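Local coordinates for protein lovastatin nonaketide synthase mokA (Monascus pilosus, PDB 6AD3) that catalyses the iterative nine-step polyketide assembly that opens monacolin K (lovastatin) biosynthesis, this chain being its condensation domain, at residues D186-L190 against V204-V210; T96-T101 against L175-Y180; I128-A134 against A146-R152. The protein carries 1 engineered substitution. One frame throughout, in Å; residues are numbered along the deposited sequence.

Contact 1: residues D186-L190 against V204-V210; sequences DTLRL and VAYHRFV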
# COMPACT_ATOMS: atom_id res chain seq x y z
N ASP A 186 11.99 -1.36 18.21
CA ASP A 186 10.77 -2.16 18.32
C ASP A 186 9.85 -1.75 17.18
O ASP A 186 9.31 -0.64 17.19
CB ASP A 186 10.08 -1.85 19.68
CG ASP A 186 8.76 -2.53 19.83
OD1 ASP A 186 8.71 -3.72 19.54
OD2 ASP A 186 7.76 -1.86 20.15
N THR A 187 9.88 -2.53 16.10
CA THR A 187 9.34 -2.12 14.82
C THR A 187 8.47 -3.18 14.13
O THR A 187 7.84 -2.89 13.12
CB THR A 187 10.46 -1.75 13.83
OG1 THR A 187 11.28 -2.92 13.59
CG2 THR A 187 11.30 -0.63 14.39
N LEU A 188 8.43 -4.40 14.68
CA LEU A 188 7.76 -5.54 14.02
C LEU A 188 7.05 -6.38 15.08
O LEU A 188 7.49 -6.43 16.27
CB LEU A 188 8.81 -6.43 13.38
CG LEU A 188 9.35 -6.26 12.00
CD1 LEU A 188 10.07 -7.58 11.62
CD2 LEU A 188 8.26 -5.97 10.97
N ARG A 189 5.97 -7.03 14.69
CA ARG A 189 5.44 -8.15 15.47
C ARG A 189 5.32 -9.35 14.57
O ARG A 189 4.92 -9.22 13.42
CB ARG A 189 4.06 -7.82 16.06
CG ARG A 189 3.98 -6.46 16.75
CD ARG A 189 4.32 -6.57 18.21
NE ARG A 189 4.31 -5.25 18.86
CZ ARG A 189 5.39 -4.53 19.10
NH1 ARG A 189 6.52 -4.84 18.48
NH2 ARG A 189 5.28 -3.38 19.77
N LEU A 190 5.84 -10.48 15.03
CA LEU A 190 5.72 -11.74 14.30
C LEU A 190 5.12 -12.78 15.23
O LEU A 190 5.78 -13.15 16.19
CB LEU A 190 7.08 -12.23 13.83
CG LEU A 190 7.85 -11.29 12.90
CD1 LEU A 190 9.30 -11.69 12.77
CD2 LEU A 190 7.19 -11.22 11.54
N VAL A 204 2.01 -10.82 10.65
CA VAL A 204 3.10 -9.93 10.45
C VAL A 204 2.61 -8.49 10.59
O VAL A 204 1.76 -8.02 9.84
CB VAL A 204 3.73 -10.13 9.04
CG1 VAL A 204 4.80 -9.07 8.81
CG2 VAL A 204 4.29 -11.52 8.88
N ALA A 205 3.11 -7.81 11.61
CA ALA A 205 2.77 -6.46 11.85
C ALA A 205 4.03 -5.61 11.82
O ALA A 205 5.08 -6.02 12.28
CB ALA A 205 2.07 -6.31 13.17
N TYR A 206 3.92 -4.43 11.25
CA TYR A 206 5.07 -3.58 11.01
C TYR A 206 4.76 -2.12 11.11
O TYR A 206 3.72 -1.62 10.64
CB TYR A 206 5.74 -3.88 9.66
CG TYR A 206 4.83 -3.77 8.45
CD1 TYR A 206 4.03 -4.83 8.07
CD2 TYR A 206 4.88 -2.64 7.61
CE1 TYR A 206 3.25 -4.76 6.92
CE2 TYR A 206 4.13 -2.57 6.46
CZ TYR A 206 3.30 -3.61 6.13
OH TYR A 206 2.55 -3.53 5.00
N HIS A 207 5.69 -1.40 11.75
CA HIS A 207 5.78 0.03 11.60
C HIS A 207 6.04 0.34 10.14
O HIS A 207 6.71 -0.41 9.44
CB HIS A 207 6.88 0.60 12.49
CG HIS A 207 6.89 2.10 12.52
ND1 HIS A 207 6.25 2.84 13.50
CD2 HIS A 207 7.47 2.99 11.70
CE1 HIS A 207 6.41 4.12 13.25
NE2 HIS A 207 7.13 4.24 12.15
N ARG A 208 5.50 1.49 9.70
CA ARG A 208 5.68 1.96 8.32
C ARG A 208 7.13 1.92 7.86
O ARG A 208 7.39 1.62 6.71
CB ARG A 208 5.14 3.37 8.20
CG ARG A 208 5.40 4.11 6.89
CD ARG A 208 4.53 3.64 5.76
NE ARG A 208 4.90 2.32 5.26
CZ ARG A 208 4.21 1.63 4.36
NH1 ARG A 208 3.09 2.12 3.88
NH2 ARG A 208 4.62 0.45 3.94
N PHE A 209 8.06 2.30 8.72
CA PHE A 209 9.40 2.52 8.29
C PHE A 209 10.14 1.23 7.86
O PHE A 209 11.23 1.33 7.26
CB PHE A 209 10.23 3.20 9.38
CG PHE A 209 9.85 4.62 9.70
CD1 PHE A 209 8.92 5.30 8.96
CD2 PHE A 209 10.40 5.24 10.83
CE1 PHE A 209 8.50 6.54 9.33
CE2 PHE A 209 9.98 6.50 11.20
CZ PHE A 209 9.07 7.17 10.42
N VAL A 210 9.64 0.05 8.25
CA VAL A 210 10.40 -1.21 8.10
C VAL A 210 9.79 -2.23 7.15
O VAL A 210 10.36 -3.29 6.96
CB VAL A 210 10.73 -1.90 9.44
CG1 VAL A 210 11.52 -0.93 10.34
CG2 VAL A 210 9.44 -2.34 10.16
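Arg189 and Ala205 face each other as a hydrogen-bonded pair of an antiparallel beta hairpin built from strands 188-195 and 199-206 of the condensation domain. Arg189 N reaches Ala205 O at 2.8 Å, and Ala205 N returns a bond to Arg189 O at 2.9 Å. The ladder continues beyond the last regular pair, where His207 N donates to Thr187 O at 3.0 Å.

Packing is tightest on the face carrying Leu188, Leu190, Val204 and Tyr206, all buried. Leu188 sends CD2 to within 3.5 Å of Tyr206 CB, crossing that side chain obliquely, and Leu190 CD2 lies alongside Val204 CG2. Branched aliphatic chains suit this face because helix 112-125 covers the leucines through Leu123, while Ile219 and Phe220 of helix 213-227 meet Val204. Val210 folds back after the strand, its CG1 lying 3.7 Å from Thr187 CB. By sequence, His207 corresponds to the first histidine of the HHxxxDG signature of condensation domains, and Arg208, salt-bridged to Glu462, stands where the second is usually found.

On the other face Ala205 is buried against Tyr180, and the contact loosens outward along Arg189 toward the partly exposed Asp186. Ala205 offers a single methyl, beside which the CB and CG of Arg189 lie; the arginine then turns sharply at chi2 (-91°) and carries its guanidinium back towards Asp186. Its NE bonds Thr178 OG1, and its far end grips the carboxylate of Asp186 with two nitrogens: NH1 meets OD1 at 2.7 Å, while NH2 takes the syn lone pair of OD2 at 2.9 Å, almost in the guanidinium plane.

Contact 2: residues T96-T101 against L175-Y180; sequences TIFNNT and LVQTQY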
# COMPACT_ATOMS: atom_id res chain seq x y z
N THR A 96 -0.33 5.77 15.95
CA THR A 96 -0.84 4.42 15.98
C THR A 96 -1.66 4.10 14.71
O THR A 96 -1.69 2.95 14.25
CB THR A 96 -1.71 4.16 17.22
OG1 THR A 96 -0.98 4.56 18.41
CG2 THR A 96 -2.06 2.69 17.31
N ILE A 97 -2.22 5.14 14.11
CA ILE A 97 -3.05 4.96 12.89
C ILE A 97 -2.20 4.51 11.71
O ILE A 97 -2.74 4.11 10.68
CB ILE A 97 -3.83 6.27 12.50
CG1 ILE A 97 -2.88 7.37 12.12
CG2 ILE A 97 -4.75 6.74 13.61
CD1 ILE A 97 -3.57 8.55 11.47
N PHE A 98 -0.87 4.59 11.83
CA PHE A 98 0.04 4.20 10.73
C PHE A 98 0.66 2.83 10.97
O PHE A 98 1.53 2.38 10.22
CB PHE A 98 1.14 5.24 10.55
CG PHE A 98 0.65 6.60 10.19
CD1 PHE A 98 -0.19 6.80 9.13
CD2 PHE A 98 0.99 7.69 10.99
CE1 PHE A 98 -0.73 8.06 8.86
CE2 PHE A 98 0.47 8.94 10.73
CZ PHE A 98 -0.32 9.15 9.60
N ASN A 99 0.12 2.09 11.93
CA ASN A 99 0.46 0.70 12.05
C ASN A 99 -0.03 -0.09 10.83
O ASN A 99 -1.01 0.28 10.17
CB ASN A 99 -0.19 0.08 13.29
CG ASN A 99 0.43 0.56 14.61
OD1 ASN A 99 1.41 1.31 14.66
ND2 ASN A 99 -0.17 0.09 15.72
N ASN A 100 0.66 -1.20 10.54
CA ASN A 100 0.24 -2.13 9.49
C ASN A 100 0.23 -3.53 10.04
O ASN A 100 1.19 -3.96 10.73
CB ASN A 100 1.22 -2.07 8.32
CG ASN A 100 1.42 -0.69 7.79
OD1 ASN A 100 0.66 -0.23 6.93
ND2 ASN A 100 2.40 0.03 8.34
N THR A 101 -0.84 -4.27 9.78
CA THR A 101 -1.04 -5.56 10.40
C THR A 101 -1.71 -6.55 9.44
O THR A 101 -2.82 -6.31 8.98
CB THR A 101 -1.90 -5.43 11.69
OG1 THR A 101 -1.49 -4.29 12.46
CG2 THR A 101 -1.80 -6.69 12.56
N LEU A 175 -2.90 -6.21 18.11
CA LEU A 175 -1.68 -5.89 17.35
C LEU A 175 -1.89 -4.68 16.43
O LEU A 175 -1.01 -3.85 16.29
CB LEU A 175 -1.19 -7.10 16.56
CG LEU A 175 -0.64 -8.28 17.35
CD1 LEU A 175 -0.39 -9.47 16.43
CD2 LEU A 175 0.64 -7.93 18.10
N VAL A 176 -3.13 -4.47 16.01
CA VAL A 176 -3.48 -3.31 15.23
C VAL A 176 -3.27 -2.03 16.03
O VAL A 176 -2.89 -0.99 15.47
CB VAL A 176 -4.94 -3.42 14.66
CG1 VAL A 176 -5.43 -2.10 14.10
CG2 VAL A 176 -4.96 -4.49 13.59
N GLN A 177 -3.42 -2.13 17.34
CA GLN A 177 -3.27 -0.98 18.26
C GLN A 177 -1.92 -0.97 18.96
O GLN A 177 -1.70 -0.22 19.92
CB GLN A 177 -4.36 -1.00 19.34
CG GLN A 177 -5.77 -0.90 18.83
CD GLN A 177 -6.00 0.31 17.95
OE1 GLN A 177 -5.51 1.41 18.24
NE2 GLN A 177 -6.78 0.14 16.93
N THR A 178 -0.96 -1.72 18.45
CA THR A 178 0.30 -1.84 19.17
C THR A 178 1.10 -0.51 19.14
O THR A 178 0.93 0.32 18.24
CB THR A 178 1.14 -3.02 18.63
OG1 THR A 178 2.09 -3.44 19.65
CG2 THR A 178 1.85 -2.59 17.43
N GLN A 179 1.86 -0.27 20.20
CA GLN A 179 2.68 0.93 20.31
C GLN A 179 4.14 0.58 19.97
O GLN A 179 4.82 -0.02 20.78
CB GLN A 179 2.59 1.47 21.75
CG GLN A 179 1.16 1.75 22.21
CD GLN A 179 0.53 2.86 21.39
OE1 GLN A 179 1.02 3.99 21.39
NE2 GLN A 179 -0.48 2.52 20.61
N TYR A 180 4.58 0.85 18.75
CA TYR A 180 5.95 0.54 18.37
C TYR A 180 6.91 1.53 19.04
O TYR A 180 6.75 2.73 18.89
CB TYR A 180 6.10 0.61 16.86
CG TYR A 180 5.42 -0.51 16.15
CD1 TYR A 180 5.88 -1.78 16.26
CD2 TYR A 180 4.32 -0.28 15.34
CE1 TYR A 180 5.22 -2.85 15.64
CE2 TYR A 180 3.62 -1.33 14.76
CZ TYR A 180 4.09 -2.61 14.88
OH TYR A 180 3.43 -3.67 14.32
O HOH W 1 -3.75 1.22 14.16
O HOH W 2 2.88 2.49 17.01
O HOH W 3 0.65 -3.20 13.96
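The amide nitrogen ND2 of Asn99 spends both its hydrogens on backbone carbonyls of the turn that follows helix 165-176, reaching Thr178 O at 2.8 Å and Val176 O at 2.9 Å. The first bond lies in the carbonyl plane on a lone pair; the second comes from well above the plane of its carbonyl. Asparagine fits because one short, flat group can bridge two carbonyls that point in roughly the same direction. With CG beside the backbone N (chi1 -71°), the amide also turns OD1 to the edge of the Tyr180 ring, 3.4 Å from CD2, the two planes standing 75° apart.

Water fills out the joint. One molecule donates to both Thr96 O and Val176 O, so that the valine carbonyl receives two bonds. Another ties Thr101 OG1, Leu175 O and Tyr180 OH together, the phenol oxygen lying 2.8 Å from it. On the solvent side, Gln179 bends back at chi2 (-65°), and its NE2 donates to Thr96 OG1 at 3.0 Å and to Gln177 O at 3.1 Å. Asp94 is a further partner of that threonine hydroxyl. The apolar part is small: Val176 CG2 lies 3.7 Å from Thr101 CB.

An asparagine side chain thus bonds the carbonyls where helix 165-176 gives way to loop, tying that helix to the condensation-domain sheet it packs on, at the start of strand 100-107, which runs between strands 199-206 and 453-460. Tyr172 of the same helix bonds Thr101 O, and Leu175 rests on Val203, Val191 and Phe193 of the sheet.

Contact 3: residues I128-A134 against A146-R152; sequences IFRTGFA and AQIVFGR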
# COMPACT_ATOMS: atom_id res chain seq x y z
N ILE A 128 17.30 -3.98 8.43
CA ILE A 128 16.13 -3.12 8.64
C ILE A 128 15.23 -3.70 9.75
O ILE A 128 14.48 -2.97 10.36
CB ILE A 128 15.35 -2.91 7.31
CG1 ILE A 128 14.26 -1.85 7.46
CG2 ILE A 128 14.71 -4.20 6.82
CD1 ILE A 128 14.77 -0.49 7.87
N PHE A 129 15.42 -4.98 10.10
CA PHE A 129 14.68 -5.58 11.19
C PHE A 129 15.45 -5.51 12.50
O PHE A 129 14.96 -6.00 13.55
CB PHE A 129 14.31 -7.04 10.88
CG PHE A 129 13.40 -7.20 9.69
CD1 PHE A 129 12.58 -6.15 9.27
CD2 PHE A 129 13.37 -8.39 8.98
CE1 PHE A 129 11.74 -6.30 8.18
CE2 PHE A 129 12.52 -8.55 7.91
CZ PHE A 129 11.72 -7.52 7.48
N ARG A 130 16.66 -4.95 12.45
CA ARG A 130 17.42 -4.61 13.66
C ARG A 130 17.82 -3.15 13.63
O ARG A 130 18.96 -2.74 14.01
CB ARG A 130 18.61 -5.53 13.88
CG ARG A 130 19.29 -6.04 12.68
CD ARG A 130 20.26 -7.16 13.07
NE ARG A 130 20.86 -7.71 11.88
CZ ARG A 130 21.89 -7.20 11.23
NH1 ARG A 130 22.32 -7.81 10.16
NH2 ARG A 130 22.56 -6.18 11.72
N THR A 131 16.87 -2.34 13.19
CA THR A 131 17.07 -0.92 13.08
C THR A 131 16.18 -0.14 14.05
O THR A 131 14.97 -0.36 14.16
CB THR A 131 16.85 -0.46 11.62
OG1 THR A 131 17.93 -0.98 10.80
CG2 THR A 131 16.87 1.05 11.50
N GLY A 132 16.80 0.80 14.75
CA GLY A 132 16.04 1.81 15.46
C GLY A 132 16.09 3.15 14.79
O GLY A 132 16.84 3.38 13.85
N PHE A 133 15.28 4.08 15.28
CA PHE A 133 15.14 5.36 14.65
C PHE A 133 15.23 6.42 15.74
O PHE A 133 14.40 6.46 16.63
CB PHE A 133 13.80 5.49 13.92
CG PHE A 133 13.62 4.49 12.78
CD1 PHE A 133 13.28 3.19 13.04
CD2 PHE A 133 13.98 4.84 11.50
CE1 PHE A 133 13.28 2.25 12.02
CE2 PHE A 133 13.97 3.92 10.47
CZ PHE A 133 13.56 2.63 10.73
N ALA A 134 16.28 7.20 15.71
CA ALA A 134 16.63 8.05 16.88
C ALA A 134 16.66 9.48 16.45
O ALA A 134 16.98 9.81 15.29
CB ALA A 134 17.98 7.63 17.44
N ALA A 146 17.40 9.45 12.43
CA ALA A 146 18.34 8.64 11.67
C ALA A 146 18.14 7.18 11.99
O ALA A 146 17.69 6.86 13.06
CB ALA A 146 19.77 9.05 11.92
N GLN A 147 18.51 6.31 11.07
CA GLN A 147 18.49 4.87 11.29
C GLN A 147 19.73 4.44 12.08
O GLN A 147 20.85 4.76 11.71
CB GLN A 147 18.49 4.11 9.95
CG GLN A 147 17.40 4.52 8.99
CD GLN A 147 17.38 3.62 7.77
OE1 GLN A 147 16.91 2.49 7.84
NE2 GLN A 147 17.96 4.10 6.67
N ILE A 148 19.52 3.70 13.16
CA ILE A 148 20.57 3.09 13.90
C ILE A 148 20.53 1.60 13.68
O ILE A 148 19.54 0.95 14.03
CB ILE A 148 20.36 3.31 15.39
CG1 ILE A 148 20.26 4.78 15.69
CG2 ILE A 148 21.46 2.64 16.19
CD1 ILE A 148 19.53 5.08 17.00
N VAL A 149 21.58 1.05 13.09
CA VAL A 149 21.59 -0.39 12.81
C VAL A 149 22.31 -1.09 13.93
O VAL A 149 23.46 -0.82 14.18
CB VAL A 149 22.27 -0.71 11.46
CG1 VAL A 149 22.34 -2.21 11.24
CG2 VAL A 149 21.52 -0.04 10.32
N PHE A 150 21.59 -1.95 14.64
CA PHE A 150 22.13 -2.67 15.76
C PHE A 150 22.72 -3.98 15.29
O PHE A 150 22.27 -4.57 14.30
CB PHE A 150 21.04 -2.94 16.79
CG PHE A 150 20.45 -1.71 17.40
CD1 PHE A 150 21.12 -1.04 18.42
CD2 PHE A 150 19.19 -1.28 17.04
CE1 PHE A 150 20.57 0.10 19.00
CE2 PHE A 150 18.60 -0.18 17.68
CZ PHE A 150 19.31 0.53 18.63
N GLY A 151 23.67 -4.50 16.06
CA GLY A 151 24.26 -5.81 15.75
C GLY A 151 23.24 -6.93 15.91
O GLY A 151 23.28 -7.94 15.17
N ARG A 152 22.29 -6.75 16.82
CA ARG A 152 21.29 -7.79 17.07
C ARG A 152 19.89 -7.18 17.09
O ARG A 152 19.70 -6.06 17.54
CB ARG A 152 21.59 -8.51 18.38
CG ARG A 152 22.84 -9.40 18.30
CD ARG A 152 23.18 -10.11 19.62
NE ARG A 152 22.09 -10.07 20.61
CZ ARG A 152 21.75 -11.08 21.41
NH1 ARG A 152 22.37 -12.26 21.30
NH2 ARG A 152 20.78 -10.93 22.30
O HOH W 4 18.35 0.02 8.18
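Arg130 and Phe150 close one end of a beta ladder, but with a side-chain bond in place of a backbone one. Phe150 N donates to Arg130 O at 2.8 Å, but Arg130 N stands 5.9 Å from Phe150 O, too far to return the bond of a regular pair. Instead the side chain leaves CB at an unusual chi1 of 34°, runs extended from CG to NE, and brings NH2 to Phe150 O at 3.1 Å, with the oxygen at the guanidinium edge. A long arginine suits this place, since its NE can also bond Arg124 O.

Beyond this end the pairing is regular. Gly132 and Ile148 exchange two bonds of 2.8 Å between their N and O atoms, and Ala134 and Ala146 exchange a second pair of bonds. Gly132 has no CB, which lets the Phe150 ring come close to the glycine backbone, CE2 being 3.6 Å from Gly132 N; Ile148 CG2 packs on one face of that ring.

The other side of the hairpin is buried and partly polar. Phe133 and Gln147 run next to each other, ring and amide planes only 11° apart, with Gln147 CG 3.8 Å from Phe133 CE2. A water donates to Thr131 OG1 and, at 2.9 Å, to Gln147 OE1, while Gln147 NE2 bonds Pro77 O and Thr131 OG1 bonds Glu127 O. Both polar side chains therefore have partners in the interior.

Strands 131-135 and 145-150 form an antiparallel beta hairpin, and strand 72-77 pairs with the far edge of 145-150 to complete a three-stranded antiparallel sheet.

Contact 1 is the buried one, and it shares a sheet with contact 2: strands 199-206 and 100-107 are neighbours there, with Tyr206 N 2.8 Å from Asn100 O, and Tyr180 packs on Ala205. Contact 3 belongs to a separate small sheet farther from the centre of the chain, yet it touches contact 1 where Phe209 meets Phe133 and Val210 meets Ile128. Contacts 2 and 3 stay about 9 Å apart at their nearest atoms. Contacts 1 and 3 are both hairpin ladders, the former backed by aliphatic packing and the latter more exposed, whereas contact 2, partly open, relies on side-chain amides and water where a helix ends.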